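Local coordinates for CobC (Shigella flexneri 2a, PDB 6NRU), which probably removes the phosphate from adenosylcobalamin 5'-phosphate and from alpha-ribazole 5'-phosphate in the last steps of vitamin B12 assembly, at residues Glu36-Leu41 against Gln62-Leu67; His42-Asp47 against Gly179-Ile184. One frame throughout, in Å; residues are numbered along the deposited sequence.

Contact 1. Residues Glu36-Leu41 against Gln62-Leu67; sequences EQAQNL and QHTARL. With SO4 (sulfate ion), chain M.
With its CG beside the backbone N and anti to the carbonyl carbon (chi1 -61°), L67 lays CB and one branch of its side chain against A38. The methyl of A38 meets L67 CB at 3.7 Å and L67 CD1 at 3.8 Å, so the leucine lies alongside the small residue instead of pointing its end at it. T64, one helical turn earlier, comes to the same methyl with CG2, which lies anti to the backbone N; A38 CB and T64 CG2 are 4.2 Å apart. At the outer margin the aliphatic part of Q39 skirts the other branch of the leucine, Q39 CG lying 4.4 Å from L67 CD2.

Helices 32-44 and 59-69 thus run side by side, their local axes 8.5 Å apart at an angle of 37°. The alanine allows this close approach, with A38 and T64 CA atoms 5.6 Å apart. No hydrogen bond links the two segments. The hydroxyl of T64 bonds back to the carbonyl oxygen of R60 in its own helix, while its side chain also touches H11, the probable phosphohistidine nucleophile.

Q37 serves a different side of its helix. Its chain is extended beyond CG, and NE2 donates a moderately bent hydrogen bond to O1 of the sulfate (3.1 Å, 156° at the hydrogen), an ion that R33 and R199 also hold. OE1 of Q37 accepts from the backbone N of E13, so both ends of the amide are engaged and its flip is fixed. Chemically, the helix interface itself is apolar and rests on van der Waals contact, whereas the polar bonding of Q37 is directed to the sulfate and to the loop after H11.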
# COMPACT_ATOMS: atom_id res chain seq x y z
N GLU A 36 1.49 17.46 -1.59
CA GLU A 36 2.46 17.98 -0.63
C GLU A 36 3.14 16.85 0.13
O GLU A 36 4.34 16.91 0.41
CB GLU A 36 1.78 18.94 0.35
CG GLU A 36 1.59 20.35 -0.20
CD GLU A 36 0.37 21.05 0.39
OE1 GLU A 36 -0.27 20.47 1.30
OE2 GLU A 36 0.06 22.18 -0.04
N GLN A 37 2.38 15.81 0.48
CA GLN A 37 2.96 14.66 1.17
C GLN A 37 3.98 13.95 0.30
O GLN A 37 5.05 13.54 0.79
CB GLN A 37 1.86 13.69 1.59
CG GLN A 37 1.01 14.15 2.75
CD GLN A 37 -0.23 13.30 2.92
OE1 GLN A 37 -0.74 12.73 1.96
NE2 GLN A 37 -0.72 13.20 4.16
N ALA A 38 3.68 13.78 -0.98
CA ALA A 38 4.61 13.08 -1.87
C ALA A 38 5.82 13.94 -2.19
O ALA A 38 6.95 13.44 -2.26
CB ALA A 38 3.89 12.65 -3.15
N GLN A 39 5.61 15.25 -2.38
CA GLN A 39 6.73 16.14 -2.67
C GLN A 39 7.69 16.22 -1.50
O GLN A 39 8.91 16.24 -1.69
CB GLN A 39 6.20 17.53 -3.01
CG GLN A 39 5.62 17.65 -4.40
CD GLN A 39 4.82 18.93 -4.58
OE1 GLN A 39 4.42 19.56 -3.60
NE2 GLN A 39 4.59 19.32 -5.83
N ASN A 40 7.16 16.28 -0.27
CA ASN A 40 8.02 16.25 0.90
C ASN A 40 8.78 14.93 0.99
O ASN A 40 9.97 14.91 1.33
CB ASN A 40 7.18 16.47 2.16
CG ASN A 40 8.03 16.68 3.40
OD1 ASN A 40 9.16 17.16 3.32
ND2 ASN A 40 7.48 16.33 4.56
N LEU A 41 8.12 13.82 0.66
CA LEU A 41 8.79 12.52 0.66
C LEU A 41 9.92 12.48 -0.36
O LEU A 41 10.93 11.79 -0.13
CB LEU A 41 7.79 11.41 0.37
CG LEU A 41 7.00 10.86 1.56
CD1 LEU A 41 5.84 10.01 1.07
CD2 LEU A 41 7.91 10.05 2.48
N GLN A 62 0.78 5.70 -8.67
CA GLN A 62 1.73 6.13 -9.68
C GLN A 62 1.95 7.63 -9.64
O GLN A 62 3.08 8.11 -9.83
CB GLN A 62 1.25 5.69 -11.07
CG GLN A 62 1.10 4.19 -11.20
CD GLN A 62 0.82 3.75 -12.61
OE1 GLN A 62 1.72 3.73 -13.45
NE2 GLN A 62 -0.42 3.38 -12.89
N HIS A 63 0.89 8.41 -9.40
CA HIS A 63 1.04 9.84 -9.19
C HIS A 63 1.99 10.12 -8.03
O HIS A 63 2.83 11.03 -8.10
CB HIS A 63 -0.32 10.49 -8.94
CG HIS A 63 -0.30 11.99 -8.95
ND1 HIS A 63 -1.45 12.74 -8.86
CD2 HIS A 63 0.72 12.87 -9.05
CE1 HIS A 63 -1.13 14.03 -8.90
NE2 HIS A 63 0.18 14.13 -9.01
N THR A 64 1.88 9.34 -6.96
CA THR A 64 2.79 9.49 -5.83
C THR A 64 4.22 9.12 -6.23
O THR A 64 5.16 9.86 -5.95
CB THR A 64 2.32 8.63 -4.66
OG1 THR A 64 1.14 9.22 -4.09
CG2 THR A 64 3.40 8.53 -3.59
N ALA A 65 4.38 7.98 -6.92
CA ALA A 65 5.72 7.54 -7.30
C ALA A 65 6.40 8.55 -8.22
O ALA A 65 7.63 8.68 -8.20
CB ALA A 65 5.65 6.17 -7.97
N ARG A 66 5.63 9.26 -9.04
CA ARG A 66 6.21 10.30 -9.89
C ARG A 66 6.76 11.44 -9.04
O ARG A 66 7.87 11.92 -9.29
CB ARG A 66 5.16 10.82 -10.87
CG ARG A 66 5.14 10.12 -12.23
CD ARG A 66 3.82 10.38 -12.95
NE ARG A 66 3.34 11.75 -12.72
CZ ARG A 66 2.06 12.10 -12.66
NH1 ARG A 66 1.11 11.19 -12.81
NH2 ARG A 66 1.73 13.37 -12.44
N LEU A 67 6.00 11.88 -8.04
CA LEU A 67 6.40 13.04 -7.25
C LEU A 67 7.58 12.71 -6.34
O LEU A 67 8.47 13.55 -6.14
CB LEU A 67 5.22 13.55 -6.44
CG LEU A 67 4.03 14.02 -7.29
CD1 LEU A 67 2.77 14.15 -6.44
CD2 LEU A 67 4.36 15.33 -7.97
S SO4 M . 0.79 16.07 6.16
O1 SO4 M . 1.29 14.72 5.90
O2 SO4 M . -0.65 16.01 6.39
O3 SO4 M . 1.45 16.61 7.35
O4 SO4 M . 1.07 16.93 5.01

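Contact 2. Residues His42-Asp47 against Gly179-Ile184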
# COMPACT_ATOMS: atom_id res chain seq x y z
N HIS A 42 9.77 13.18 -1.48
CA HIS A 42 10.84 13.22 -2.47
C HIS A 42 12.12 13.78 -1.88
O HIS A 42 13.21 13.25 -2.11
CB HIS A 42 10.41 14.05 -3.68
CG HIS A 42 11.56 14.62 -4.45
ND1 HIS A 42 12.35 13.86 -5.28
CD2 HIS A 42 12.06 15.88 -4.49
CE1 HIS A 42 13.28 14.63 -5.81
NE2 HIS A 42 13.13 15.86 -5.35
N THR A 43 12.01 14.87 -1.12
CA THR A 43 13.20 15.42 -0.48
C THR A 43 13.62 14.61 0.74
O THR A 43 14.80 14.60 1.09
CB THR A 43 12.95 16.88 -0.08
OG1 THR A 43 11.90 16.94 0.90
CG2 THR A 43 12.53 17.70 -1.30
N LEU A 44 12.68 13.91 1.38
CA LEU A 44 13.02 13.12 2.56
C LEU A 44 13.89 11.93 2.20
O LEU A 44 14.69 11.47 3.03
CB LEU A 44 11.76 12.65 3.28
CG LEU A 44 11.05 13.67 4.17
CD1 LEU A 44 9.90 13.01 4.91
CD2 LEU A 44 12.03 14.29 5.15
N LEU A 45 13.76 11.41 0.98
CA LEU A 45 14.50 10.25 0.50
C LEU A 45 15.30 10.58 -0.75
O LEU A 45 15.51 9.71 -1.61
CB LEU A 45 13.56 9.08 0.24
CG LEU A 45 12.59 8.79 1.39
CD1 LEU A 45 11.23 8.32 0.86
CD2 LEU A 45 13.19 7.78 2.35
N ASP A 46 15.74 11.83 -0.89
CA ASP A 46 16.51 12.22 -2.06
C ASP A 46 17.86 11.52 -2.09
O ASP A 46 18.33 11.09 -3.15
CB ASP A 46 16.69 13.74 -2.08
CG ASP A 46 16.93 14.28 -3.47
OD1 ASP A 46 16.56 13.60 -4.45
OD2 ASP A 46 17.48 15.39 -3.58
N ASP A 47 18.50 11.37 -0.93
CA ASP A 47 19.83 10.78 -0.84
C ASP A 47 19.80 9.27 -0.62
O ASP A 47 20.85 8.68 -0.35
CB ASP A 47 20.62 11.45 0.28
CG ASP A 47 21.01 12.87 -0.06
OD1 ASP A 47 20.57 13.37 -1.12
OD2 ASP A 47 21.75 13.50 0.73
N GLY A 179 2.07 10.48 3.90
CA GLY A 179 3.12 11.44 4.14
C GLY A 179 4.31 10.89 4.90
O GLY A 179 5.19 11.66 5.29
N CYS A 180 4.36 9.58 5.12
CA CYS A 180 5.42 8.91 5.85
C CYS A 180 6.06 7.84 4.97
O CYS A 180 5.56 7.51 3.90
CB CYS A 180 4.90 8.28 7.14
SG CYS A 180 4.05 9.40 8.27
N TRP A 181 7.16 7.29 5.46
CA TRP A 181 7.84 6.19 4.80
C TRP A 181 8.29 5.17 5.84
O TRP A 181 8.57 5.52 6.99
CB TRP A 181 9.04 6.68 3.97
CG TRP A 181 10.09 7.36 4.80
CD1 TRP A 181 10.16 8.69 5.10
CD2 TRP A 181 11.22 6.74 5.43
NE1 TRP A 181 11.26 8.94 5.88
CE2 TRP A 181 11.93 7.76 6.10
CE3 TRP A 181 11.70 5.43 5.49
CZ2 TRP A 181 13.09 7.51 6.82
CZ3 TRP A 181 12.85 5.18 6.21
CH2 TRP A 181 13.54 6.21 6.86
N SER A 182 8.33 3.91 5.42
CA SER A 182 8.76 2.81 6.27
C SER A 182 9.81 1.98 5.54
O SER A 182 9.95 2.07 4.32
CB SER A 182 7.58 1.92 6.67
OG SER A 182 6.50 2.70 7.16
N ALA A 183 10.54 1.16 6.30
CA ALA A 183 11.56 0.31 5.71
C ALA A 183 11.63 -1.00 6.49
O ALA A 183 11.57 -1.01 7.72
CB ALA A 183 12.92 1.00 5.69
N ILE A 184 11.75 -2.09 5.74
CA ILE A 184 11.89 -3.42 6.28
C ILE A 184 13.05 -4.15 5.62
O ILE A 184 13.13 -4.18 4.41
CB ILE A 184 10.59 -4.21 6.14
CG1 ILE A 184 10.84 -5.69 6.38
CG2 ILE A 184 9.94 -3.96 4.80
CD1 ILE A 184 9.82 -6.32 7.27
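L45 and W181 meet methyl to ring: CD2 of the leucine sits over the centre of one indole face, 3.9 Å from the centroid of the five-membered ring and only 11° off its normal, a well-centred CH-pi contact. Its closest ring atom is W181 CD2, 3.8 Å from L45 CD2. The other methyl reaches past the ring toward its stem, with L45 CD1 4.1 Å from W181 CB. Leucine and tryptophan side chains therefore approach at a slant, one branch over the face and one beside the root.

The first torsion places the indole: at chi1 61° CG lies between the backbone N and the carbonyl carbon, and the ring stands across the CA-CB-CG plane. L45 carries its CG beside the backbone N and has a chi2 of 145°, displaced from the usual staggered value, as it spreads its methyls over the ring and its stem. L44 arrives from another direction, its CD1 near the ring plane at the edge, 4.3 Å from W181 CD1.

L45 is the first residue to leave helical backbone angles after helix 32-44, yet L45, like L44, still starts its side chain toward strand 181-187. The buried indole N-H is satisfied by the carbonyl oxygen of A200, which also ties down the ring's rotation. W7 meets the ring as well, with the planes inclined, while I9 and F50 touch L45. The arrangement is the hydrophobic seam between a helix end and the mixed sheet it covers, here at strand 181-187, antiparallel to neighbouring strand 5-10, in the three-layered alpha/beta fold of branch 1 histidine phosphatases.

In the fold
Helix 32-44 is common to both contacts: its residues 36-41 pack on helix 59-69 in contact 1, and its C-terminal end reaches strand 181-187 in contact 2. The two centres are 10 Å apart, and the contacts adjoin directly. L41 CD2 lies 3.7 Å from W181 CD1 and Q37 CB 3.6 Å from G179 CA, so residues of 36-41 also border 179-184, while L67 O comes within 3.2 Å of H42 CB. Contact 1 is nearer the catalytic centre, the T64 side chain being about 4 Å from that of H11, the probable phosphohistidine; in contact 2 the side chain of W181 is about 12 Å from that of H11.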